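Local structure of Sca-family protein (Rickettsia rickettsii, 4LQ8) at residues A[130-135]-A[326-331]; A[213-218]-A[333-338]; A[240-243]-A[249-252]; A[290-295]-A[301-306]. The protein is of incompletely established function but, as a rickettsial surface cell antigen, probably takes part in adhesion, with this chain representing its N-terminal head domain. One frame throughout, in Å; residues are numbered along the deposited sequence.

Contact 1 of 4, residues A[130-135]-A[326-331]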
loop_
_atom_site.group_PDB
_atom_site.type_symbol
_atom_site.label_atom_id
_atom_site.label_comp_id
_atom_site.label_asym_id
_atom_site.label_seq_id
_atom_site.Cartn_x
_atom_site.Cartn_y
_atom_site.Cartn_z
ATOM N N LYS A 130 3.916 4.609 18.939
ATOM C CA LYS A 130 3.895 5.963 19.511
ATOM C C LYS A 130 4.313 7.031 18.482
ATOM O O LYS A 130 3.808 8.154 18.533
ATOM C CB LYS A 130 4.754 6.059 20.783
ATOM C CG LYS A 130 4.072 5.478 22.014
ATOM C CD LYS A 130 5.015 5.483 23.222
ATOM C CE LYS A 130 4.372 4.921 24.469
ATOM N NZ LYS A 130 5.245 5.084 25.661
ATOM N N ALA A 131 5.245 6.695 17.571
ATOM C CA ALA A 131 5.682 7.640 16.540
ATOM C C ALA A 131 4.576 7.823 15.492
ATOM O O ALA A 131 4.309 8.956 15.092
ATOM C CB ALA A 131 6.964 7.156 15.881
ATOM N N LEU A 132 3.902 6.723 15.102
ATOM C CA LEU A 132 2.823 6.697 14.103
ATOM C C LEU A 132 1.571 7.500 14.483
ATOM O O LEU A 132 0.816 7.889 13.598
ATOM C CB LEU A 132 2.432 5.249 13.729
ATOM C CG LEU A 132 3.384 4.492 12.788
ATOM C CD1 LEU A 132 2.949 3.046 12.633
ATOM C CD2 LEU A 132 3.526 5.179 11.420
ATOM N N GLU A 133 1.362 7.766 15.777
ATOM C CA GLU A 133 0.231 8.565 16.247
ATOM C C GLU A 133 0.554 10.069 16.273
ATOM O O GLU A 133 -0.303 10.859 16.652
ATOM C CB GLU A 133 -0.294 8.048 17.613
ATOM C CG GLU A 133 0.651 8.302 18.775
ATOM C CD GLU A 133 0.369 7.592 20.086
ATOM O OE1 GLU A 133 -0.210 6.479 20.059
ATOM O OE2 GLU A 133 0.787 8.125 21.140
ATOM N N LYS A 134 1.776 10.477 15.866
ATOM C CA LYS A 134 2.131 11.894 15.852
ATOM C C LYS A 134 1.594 12.543 14.570
ATOM O O LYS A 134 1.947 12.096 13.467
ATOM C CB LYS A 134 3.651 12.143 16.008
ATOM C CG LYS A 134 4.315 11.506 17.238
ATOM C CD LYS A 134 4.070 12.291 18.523
ATOM C CE LYS A 134 4.933 11.847 19.695
ATOM N NZ LYS A 134 5.018 10.359 19.826
ATOM N N PRO A 135 0.721 13.580 14.705
ATOM C CA PRO A 135 0.218 14.287 13.503
ATOM C C PRO A 135 1.337 14.906 12.658
ATOM O O PRO A 135 1.197 14.946 11.438
ATOM C CB PRO A 135 -0.715 15.373 14.070
ATOM C CG PRO A 135 -0.956 14.995 15.501
ATOM C CD PRO A 135 0.240 14.218 15.953
ATOM N N VAL A 326 6.951 -3.239 5.175
ATOM C CA VAL A 326 6.760 -3.504 6.595
ATOM C C VAL A 326 5.269 -3.263 6.877
ATOM O O VAL A 326 4.634 -2.438 6.204
ATOM C CB VAL A 326 7.763 -2.746 7.511
ATOM C CG1 VAL A 326 9.170 -3.281 7.289
ATOM C CG2 VAL A 326 7.725 -1.248 7.242
ATOM N N ASP A 327 4.706 -4.023 7.809
ATOM C CA ASP A 327 3.266 -4.047 8.062
ATOM C C ASP A 327 2.654 -2.653 8.362
ATOM O O ASP A 327 1.760 -2.213 7.615
ATOM C CB ASP A 327 2.896 -5.092 9.124
ATOM C CG ASP A 327 1.409 -5.280 9.219
ATOM O OD1 ASP A 327 0.725 -4.329 9.605
ATOM O OD2 ASP A 327 0.924 -6.339 8.806
ATOM N N LEU A 328 3.097 -1.986 9.417
ATOM C CA LEU A 328 2.620 -0.630 9.799
ATOM C C LEU A 328 1.079 -0.446 9.689
ATOM O O LEU A 328 0.599 0.510 9.073
ATOM C CB LEU A 328 3.376 0.480 9.012
ATOM C CG LEU A 328 4.917 0.474 9.043
ATOM C CD1 LEU A 328 5.480 1.650 8.234
ATOM C CD2 LEU A 328 5.444 0.531 10.489
ATOM N N SER A 329 0.311 -1.385 10.261
ATOM C CA SER A 329 -1.145 -1.340 10.192
ATOM C C SER A 329 -1.818 -1.628 11.523
ATOM O O SER A 329 -1.212 -2.222 12.412
ATOM C CB SER A 329 -1.679 -2.251 9.086
ATOM O OG SER A 329 -1.736 -3.587 9.550
ATOM N N GLN A 330 -3.052 -1.143 11.690
ATOM C CA GLN A 330 -3.784 -1.336 12.941
ATOM C C GLN A 330 -5.269 -1.540 12.645
ATOM O O GLN A 330 -5.867 -0.746 11.915
ATOM C CB GLN A 330 -3.622 -0.117 13.901
ATOM C CG GLN A 330 -2.188 0.321 14.262
ATOM C CD GLN A 330 -1.574 1.327 13.294
ATOM O OE1 GLN A 330 -2.136 2.397 13.017
ATOM N NE2 GLN A 330 -0.372 1.030 12.801
ATOM N N ALA A 331 -5.865 -2.572 13.241
ATOM C CA ALA A 331 -7.302 -2.798 13.153
ATOM C C ALA A 331 -7.941 -1.755 14.081
ATOM O O ALA A 331 -7.408 -1.464 15.155
ATOM C CB ALA A 331 -7.652 -4.193 13.618
#
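With CG turned anti to its own carbonyl carbon (chi1 -76°), Leu132 sends its CD1 methyl across from the end of helix 125-132 to meet Leu328 and Gln330. Gln330 answers through a bent chain: chi2 of 88° swings the carboxamide aside and turns NE2 toward the leucine. The bridge is slim. Leu132 CD1 stands 4.1 Å from Leu328 CD2 and 3.9 Å from Gln330 NE2, so a single methyl touches two residues of 326-331. The two leucine side chains meet at about a right angle, one branch against one branch, whereas the glutamine comes in at a slant. The other atom of the amide, OE1, is hydrogen-bonded to Lys283 NZ of the adjoining strand 282-285, which helps fix the group's rotation. Within 326-331 the chain is steadied by Ser329 OG, which donates to Asp327 OD1 at 2.6 Å on the carboxylate's syn lone pair, while OD2 forms a salt bridge with Lys312. On the helical side, Lys134 NZ reaches back to Lys130 O at 2.8 Å, approaching from above the carbonyl plane, and also pairs with Asp88. This worked example of a helix end resting on a sheet margin joins the helical part of the head domain to the mixed sheet. Its chemistry is dispersive at the meeting point, and the polar bonds lie within each segment or lead to third elements.

Contact 2 of 4, residues A[213-218]-A[333-338]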
loop_
_atom_site.group_PDB
_atom_site.type_symbol
_atom_site.label_atom_id
_atom_site.label_comp_id
_atom_site.label_asym_id
_atom_site.label_seq_id
_atom_site.Cartn_x
_atom_site.Cartn_y
_atom_site.Cartn_z
ATOM N N GLY A 213 -11.750 11.972 16.498
ATOM C CA GLY A 213 -13.052 11.510 16.967
ATOM C C GLY A 213 -14.233 11.726 16.040
ATOM O O GLY A 213 -15.293 11.144 16.275
ATOM N N THR A 214 -14.082 12.571 14.990
ATOM C CA THR A 214 -15.140 12.828 13.987
ATOM C C THR A 214 -15.603 11.503 13.354
ATOM O O THR A 214 -14.766 10.723 12.910
ATOM C CB THR A 214 -14.637 13.777 12.886
ATOM O OG1 THR A 214 -14.048 14.929 13.478
ATOM C CG2 THR A 214 -15.737 14.185 11.901
ATOM N N GLN A 215 -16.927 11.267 13.327
ATOM C CA GLN A 215 -17.563 10.063 12.760
ATOM C C GLN A 215 -17.774 10.225 11.251
ATOM O O GLN A 215 -18.284 11.262 10.805
ATOM C CB GLN A 215 -18.925 9.807 13.422
ATOM C CG GLN A 215 -18.895 9.694 14.943
ATOM C CD GLN A 215 -18.695 8.292 15.418
ATOM O OE1 GLN A 215 -17.573 7.828 15.611
ATOM N NE2 GLN A 215 -19.780 7.611 15.683
ATOM N N VAL A 216 -17.403 9.207 10.467
ATOM C CA VAL A 216 -17.577 9.247 9.012
ATOM C C VAL A 216 -18.292 7.962 8.586
ATOM O O VAL A 216 -17.821 6.856 8.903
ATOM C CB VAL A 216 -16.207 9.409 8.260
ATOM C CG1 VAL A 216 -16.372 9.308 6.748
ATOM C CG2 VAL A 216 -15.500 10.715 8.631
ATOM N N GLN A 217 -19.406 8.099 7.844
ATOM C CA GLN A 217 -20.080 6.927 7.318
ATOM C C GLN A 217 -19.464 6.533 5.981
ATOM O O GLN A 217 -19.302 7.386 5.106
ATOM C CB GLN A 217 -21.587 7.131 7.152
ATOM C CG GLN A 217 -22.252 5.788 6.761
ATOM C CD GLN A 217 -23.736 5.862 6.645
ATOM O OE1 GLN A 217 -24.261 6.036 5.550
ATOM N NE2 GLN A 217 -24.436 5.699 7.759
ATOM N N ILE A 218 -19.145 5.237 5.825
ATOM C CA ILE A 218 -18.660 4.669 4.572
ATOM C C ILE A 218 -19.901 4.038 3.958
ATOM O O ILE A 218 -20.405 3.046 4.477
ATOM C CB ILE A 218 -17.509 3.628 4.779
ATOM C CG1 ILE A 218 -16.276 4.241 5.513
ATOM C CG2 ILE A 218 -17.111 2.936 3.439
ATOM C CD1 ILE A 218 -15.558 5.438 4.828
ATOM N N ASP A 333 -11.749 0.215 15.552
ATOM C CA ASP A 333 -13.140 -0.003 15.908
ATOM C C ASP A 333 -14.103 0.636 14.901
ATOM O O ASP A 333 -13.819 1.698 14.345
ATOM C CB ASP A 333 -13.392 0.566 17.304
ATOM C CG ASP A 333 -14.480 -0.139 18.062
ATOM O OD1 ASP A 333 -14.863 -1.264 17.648
ATOM O OD2 ASP A 333 -14.936 0.410 19.089
ATOM N N ILE A 334 -15.228 -0.026 14.643
ATOM C CA ILE A 334 -16.258 0.494 13.742
ATOM C C ILE A 334 -17.643 0.153 14.274
ATOM O O ILE A 334 -17.769 -0.718 15.130
ATOM C CB ILE A 334 -16.099 0.066 12.258
ATOM C CG1 ILE A 334 -16.263 -1.465 12.067
ATOM C CG2 ILE A 334 -14.805 0.598 11.614
ATOM C CD1 ILE A 334 -16.683 -1.831 10.555
ATOM N N ILE A 335 -18.673 0.830 13.741
ATOM C CA ILE A 335 -20.080 0.573 14.026
ATOM C C ILE A 335 -20.674 0.095 12.707
ATOM O O ILE A 335 -20.639 0.832 11.726
ATOM C CB ILE A 335 -20.812 1.820 14.549
ATOM C CG1 ILE A 335 -20.001 2.513 15.685
ATOM C CG2 ILE A 335 -22.239 1.455 14.984
ATOM C CD1 ILE A 335 -20.479 3.969 16.092
ATOM N N ILE A 336 -21.162 -1.131 12.664
ATOM C CA ILE A 336 -21.734 -1.675 11.441
ATOM C C ILE A 336 -23.238 -1.446 11.462
ATOM O O ILE A 336 -23.897 -1.850 12.423
ATOM C CB ILE A 336 -21.339 -3.175 11.229
ATOM C CG1 ILE A 336 -19.792 -3.313 11.148
ATOM C CG2 ILE A 336 -21.986 -3.721 9.943
ATOM C CD1 ILE A 336 -19.245 -4.600 11.693
ATOM N N GLY A 337 -23.764 -0.826 10.401
ATOM C CA GLY A 337 -25.196 -0.554 10.298
ATOM C C GLY A 337 -25.481 0.884 9.917
ATOM O O GLY A 337 -24.589 1.594 9.482
ATOM N N GLN A 338 -26.689 1.360 10.108
ATOM C CA GLN A 338 -26.917 2.743 9.702
ATOM C C GLN A 338 -26.651 3.779 10.798
ATOM O O GLN A 338 -26.598 4.970 10.501
ATOM C CB GLN A 338 -28.305 2.892 9.104
ATOM C CG GLN A 338 -28.190 3.040 7.594
ATOM C CD GLN A 338 -29.141 2.165 6.837
ATOM O OE1 GLN A 338 -30.113 1.637 7.384
ATOM N NE2 GLN A 338 -28.898 2.042 5.543
HETATM O O HOH W 1 -23.102 3.884 9.447
#
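Segments 213-218 and 333-338 run in broadly the same direction, with the CA atoms of Gln215 and Ile334 9.7 Å apart. Such a spacing is expected of strands two places apart in a sheet: strand 206-209 lies between them, antiparallel to each, with 335-336 outermost within the chain. Past the strand end the backbones come closer, to 8.4 Å between the CA atoms of Gln217 and Gln338. Contact is therefore made by side chains reaching past the intervening chain, around strand 206-209. Gln217 does this with an almost fully extended chain, CG anti to the backbone N (chi1 -173°) and chi2 again near 180°, which carries the amide out to the C-terminal segment. Its NE2 donates to a water at 2.8 Å, and that water in turn donates to Gly337 O at 2.7 Å. The same NE2 also lies 3.6 Å from Gln338 O. Further along, the bent chain of Gln215 brings its NE2 to 3.7 Å from Ile335 CD1, the two side chains crossing at about a right angle; both also touch Gln340. Gly337 has backbone angles (phi 131°, psi -163°) seldom adopted by residues with a side chain. The chemistry is that of a surface contact at a sheet edge: one bound water joins an amide N-H to a backbone carbonyl, and a van der Waals touch between amide and methyl supplements that link.

Contact 3 of 4, residues A[240-243]-A[249-252]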
loop_
_atom_site.group_PDB
_atom_site.type_symbol
_atom_site.label_atom_id
_atom_site.label_comp_id
_atom_site.label_asym_id
_atom_site.label_seq_id
_atom_site.Cartn_x
_atom_site.Cartn_y
_atom_site.Cartn_z
ATOM N N SER A 240 -1.803 -0.386 -9.684
ATOM C CA SER A 240 -1.987 0.823 -8.869
ATOM C C SER A 240 -3.472 1.076 -8.768
ATOM O O SER A 240 -4.073 1.517 -9.733
ATOM C CB SER A 240 -1.282 2.028 -9.493
ATOM O OG SER A 240 0.129 1.911 -9.428
ATOM N N MET A 241 -4.069 0.759 -7.614
ATOM C CA MET A 241 -5.500 0.904 -7.367
ATOM C C MET A 241 -5.761 2.098 -6.474
ATOM O O MET A 241 -5.283 2.157 -5.340
ATOM C CB MET A 241 -6.093 -0.417 -6.801
ATOM C CG MET A 241 -5.832 -1.644 -7.708
ATOM S SD MET A 241 -6.568 -1.524 -9.376
ATOM C CE MET A 241 -6.091 -3.096 -10.055
ATOM N N VAL A 242 -6.481 3.078 -7.013
ATOM C CA VAL A 242 -6.755 4.330 -6.314
ATOM C C VAL A 242 -7.672 4.123 -5.074
ATOM O O VAL A 242 -8.560 3.256 -5.058
ATOM C CB VAL A 242 -7.280 5.425 -7.297
ATOM C CG1 VAL A 242 -8.737 5.163 -7.724
ATOM C CG2 VAL A 242 -7.118 6.828 -6.706
ATOM N N ALA A 243 -7.425 4.931 -4.046
ATOM C CA ALA A 243 -8.223 4.979 -2.824
ATOM C C ALA A 243 -9.592 5.546 -3.199
ATOM O O ALA A 243 -9.679 6.345 -4.134
ATOM C CB ALA A 243 -7.548 5.907 -1.825
ATOM N N THR A 249 -16.658 7.147 -4.485
ATOM C CA THR A 249 -16.196 7.834 -5.703
ATOM C C THR A 249 -14.672 8.053 -5.656
ATOM O O THR A 249 -14.066 8.068 -4.578
ATOM C CB THR A 249 -16.950 9.160 -5.937
ATOM O OG1 THR A 249 -16.681 10.030 -4.850
ATOM C CG2 THR A 249 -18.447 8.974 -6.078
ATOM N N LYS A 250 -14.066 8.253 -6.827
ATOM C CA LYS A 250 -12.626 8.450 -6.952
ATOM C C LYS A 250 -12.208 9.856 -6.537
ATOM O O LYS A 250 -12.969 10.797 -6.743
ATOM C CB LYS A 250 -12.142 8.086 -8.370
ATOM C CG LYS A 250 -12.327 6.585 -8.672
ATOM C CD LYS A 250 -11.657 6.094 -9.947
ATOM C CE LYS A 250 -12.412 6.396 -11.219
ATOM N NZ LYS A 250 -11.999 7.693 -11.815
ATOM N N PRO A 251 -11.039 10.039 -5.885
ATOM C CA PRO A 251 -10.631 11.405 -5.524
ATOM C C PRO A 251 -10.030 12.108 -6.744
ATOM O O PRO A 251 -9.840 11.472 -7.796
ATOM C CB PRO A 251 -9.537 11.161 -4.486
ATOM C CG PRO A 251 -8.899 9.875 -4.917
ATOM C CD PRO A 251 -9.993 9.052 -5.535
ATOM N N SER A 252 -9.677 13.390 -6.602
ATOM C CA SER A 252 -9.009 14.075 -7.706
ATOM C C SER A 252 -7.537 13.608 -7.747
ATOM O O SER A 252 -7.007 13.124 -6.737
ATOM C CB SER A 252 -9.094 15.594 -7.543
ATOM O OG SER A 252 -8.437 16.016 -6.360
#
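Apolar packing carries most of this contact, and Val242 supplies it with both branches. CG1, flanked by both the backbone N and the carbonyl carbon (chi1 74°), lies 3.8 Å from Lys250 CD, so the aliphatic run of the lysine passes over it at about a right angle. CG2, anti to the backbone N, meets the proline ring at Pro251 CD, also at 3.8 Å; valine and proline run alongside each other, pointing opposite ways. A second kind of approach is polar against carbon: Ala243 O comes to 3.1 Å from Pro251 CD, which sets the ring tightly against the strand backbone. The charged end of the lysine leads away from Val242, where NZ forms a salt bridge with Glu29 and a hydrogen bond to Ala30 O. The loop 249-252 thus folds back on the strand 236-245 that it follows. Around it, Pro251 and Ala243 both rest on Tyr302 of strand 300-304, and Val242 packs on Tyr258 of strand 258-265. Val242 O accepts from Arg222 of strand 215-224, and the N-terminal stretch at Ala30 pairs with the backbone of Pro251.

Contact 4 of 4, residues A[290-295]-A[301-306]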
loop_
_atom_site.group_PDB
_atom_site.type_symbol
_atom_site.label_atom_id
_atom_site.label_comp_id
_atom_site.label_asym_id
_atom_site.label_seq_id
_atom_site.Cartn_x
_atom_site.Cartn_y
_atom_site.Cartn_z
ATOM N N ASP A 290 -12.347 -9.757 6.706
ATOM C CA ASP A 290 -13.139 -9.006 5.732
ATOM C C ASP A 290 -13.060 -7.495 5.968
ATOM O O ASP A 290 -13.618 -6.729 5.173
ATOM C CB ASP A 290 -14.611 -9.498 5.736
ATOM C CG ASP A 290 -15.341 -9.339 7.075
ATOM O OD1 ASP A 290 -14.674 -9.397 8.140
ATOM O OD2 ASP A 290 -16.573 -9.191 7.059
ATOM N N ALA A 291 -12.389 -7.062 7.073
ATOM C CA ALA A 291 -12.250 -5.634 7.400
ATOM C C ALA A 291 -11.501 -4.889 6.248
ATOM O O ALA A 291 -10.413 -5.294 5.839
ATOM C CB ALA A 291 -11.507 -5.465 8.708
ATOM N N ILE A 292 -12.121 -3.836 5.711
ATOM C CA ILE A 292 -11.568 -3.077 4.610
ATOM C C ILE A 292 -10.466 -2.130 5.092
ATOM O O ILE A 292 -10.564 -1.559 6.173
ATOM C CB ILE A 292 -12.685 -2.378 3.764
ATOM C CG1 ILE A 292 -12.169 -1.968 2.345
ATOM C CG2 ILE A 292 -13.336 -1.209 4.499
ATOM C CD1 ILE A 292 -11.781 -3.222 1.378
ATOM N N ALA A 293 -9.410 -1.981 4.284
ATOM C CA ALA A 293 -8.316 -1.067 4.587
ATOM C C ALA A 293 -8.843 0.343 4.430
ATOM O O ALA A 293 -9.643 0.610 3.536
ATOM C CB ALA A 293 -7.160 -1.283 3.602
ATOM N N TYR A 294 -8.420 1.240 5.304
ATOM C CA TYR A 294 -8.771 2.654 5.184
ATOM C C TYR A 294 -7.632 3.500 5.690
ATOM O O TYR A 294 -6.752 3.000 6.406
ATOM C CB TYR A 294 -10.131 3.020 5.852
ATOM C CG TYR A 294 -10.110 3.172 7.353
ATOM C CD1 TYR A 294 -10.410 2.097 8.187
ATOM C CD2 TYR A 294 -9.859 4.412 7.947
ATOM C CE1 TYR A 294 -10.472 2.254 9.574
ATOM C CE2 TYR A 294 -9.883 4.572 9.331
ATOM C CZ TYR A 294 -10.206 3.496 10.142
ATOM O OH TYR A 294 -10.244 3.678 11.501
ATOM N N ILE A 295 -7.653 4.782 5.309
ATOM C CA ILE A 295 -6.667 5.779 5.700
ATOM C C ILE A 295 -7.372 7.116 5.874
ATOM O O ILE A 295 -8.395 7.387 5.240
ATOM C CB ILE A 295 -5.497 5.925 4.647
ATOM C CG1 ILE A 295 -6.048 6.187 3.236
ATOM C CG2 ILE A 295 -4.563 4.694 4.639
ATOM C CD1 ILE A 295 -5.397 7.142 2.522
ATOM N N ILE A 301 -11.291 10.677 4.815
ATOM C CA ILE A 301 -11.236 9.229 4.916
ATOM C C ILE A 301 -11.354 8.611 3.535
ATOM O O ILE A 301 -12.195 9.012 2.747
ATOM C CB ILE A 301 -12.296 8.676 5.923
ATOM C CG1 ILE A 301 -11.946 9.082 7.390
ATOM C CG2 ILE A 301 -12.484 7.153 5.779
ATOM C CD1 ILE A 301 -10.756 8.272 8.102
ATOM N N TYR A 302 -10.512 7.627 3.261
ATOM C CA TYR A 302 -10.546 6.871 2.021
ATOM C C TYR A 302 -10.413 5.410 2.382
ATOM O O TYR A 302 -9.745 5.091 3.363
ATOM C CB TYR A 302 -9.359 7.229 1.097
ATOM C CG TYR A 302 -9.299 8.681 0.698
ATOM C CD1 TYR A 302 -9.925 9.133 -0.458
ATOM C CD2 TYR A 302 -8.579 9.598 1.448
ATOM C CE1 TYR A 302 -9.873 10.474 -0.833
ATOM C CE2 TYR A 302 -8.541 10.945 1.097
ATOM C CZ TYR A 302 -9.167 11.376 -0.059
ATOM O OH TYR A 302 -9.119 12.704 -0.399
ATOM N N THR A 303 -11.001 4.518 1.568
ATOM C CA THR A 303 -10.795 3.090 1.754
ATOM C C THR A 303 -9.853 2.655 0.639
ATOM O O THR A 303 -9.786 3.317 -0.404
ATOM C CB THR A 303 -12.109 2.306 1.737
ATOM O OG1 THR A 303 -12.749 2.485 0.464
ATOM C CG2 THR A 303 -13.047 2.702 2.881
ATOM N N LEU A 304 -9.127 1.553 0.855
ATOM C CA LEU A 304 -8.279 0.968 -0.171
ATOM C C LEU A 304 -8.955 -0.343 -0.594
ATOM O O LEU A 304 -9.784 -0.851 0.153
ATOM C CB LEU A 304 -6.822 0.768 0.312
ATOM C CG LEU A 304 -6.072 2.051 0.783
ATOM C CD1 LEU A 304 -4.674 1.716 1.180
ATOM C CD2 LEU A 304 -5.936 3.052 -0.342
ATOM N N ALA A 305 -8.610 -0.890 -1.781
ATOM C CA ALA A 305 -9.265 -2.078 -2.347
ATOM C C ALA A 305 -8.713 -3.395 -1.823
ATOM O O ALA A 305 -8.620 -4.364 -2.565
ATOM C CB ALA A 305 -9.180 -2.024 -3.871
ATOM N N VAL A 306 -8.329 -3.427 -0.561
ATOM C CA VAL A 306 -7.723 -4.619 0.037
ATOM C C VAL A 306 -8.309 -4.879 1.433
ATOM O O VAL A 306 -8.456 -3.951 2.243
ATOM C CB VAL A 306 -6.155 -4.505 0.005
ATOM C CG1 VAL A 306 -5.597 -3.481 1.016
ATOM C CG2 VAL A 306 -5.482 -5.866 0.152
#
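The Tyr294 ring receives Ile301 CD1 obliquely, with Tyr294 CD2 4.0 Å from that methyl. At the hairpin's other tyrosine, Ile295 CD1 approaches Tyr302 CD2 at 4.2 Å, again on a slant. These rings belong to different faces of the sheet: Tyr294 shares one with Thr303, its partner in a non-hydrogen-bonded pair, while Ile295 and Tyr302, a hydrogen-bonded pair, share the other. Their backbones are joined twice, Ile295 N to Tyr302 O and Tyr302 N to Ile295 O, both at 2.9 Å. Next along, Leu304 N donates to Ala293 O at 2.9 Å. The chain then turns a corner at Ala305, and beyond it Val306 O accepts from Ala293 N at 3.0 Å, a single bond that ties the turned chain back to strand 292-297. Ile292, with CG1 anti to its backbone N (chi1 -161°), lays CD1 against this corner, 3.3 Å from Leu304 O, and Ala293 CB fits against Val306 CG1 at 3.7 Å. In this beta hairpin, the antiparallel unit of strands 292-297 and 300-304, four backbone bonds satisfy buried peptide groups, and the side-chain contacts between the segments are made mainly by carbon.

Followed from the N terminus, helix 125-132 opens contact 1 and strand 215-224 then opens contact 2. Both stay open while contact 3 closes a short loop within 240-252 and contact 4 closes the hairpin within 290-306, one after the other. Contact 1 closes at 326-331, and contact 2 directly afterwards at 333-338, so these two long loops cross and each encloses both short ones. Contact 1 ties the helical part to the mixed sheet, in which contacts 3 and 4 occupy neighbouring strands and touch. Contact 2 belongs to the six-stranded antiparallel sheet, whose Val216 and Ile218 pack on Ile301 of contact 4, joining the two sheets.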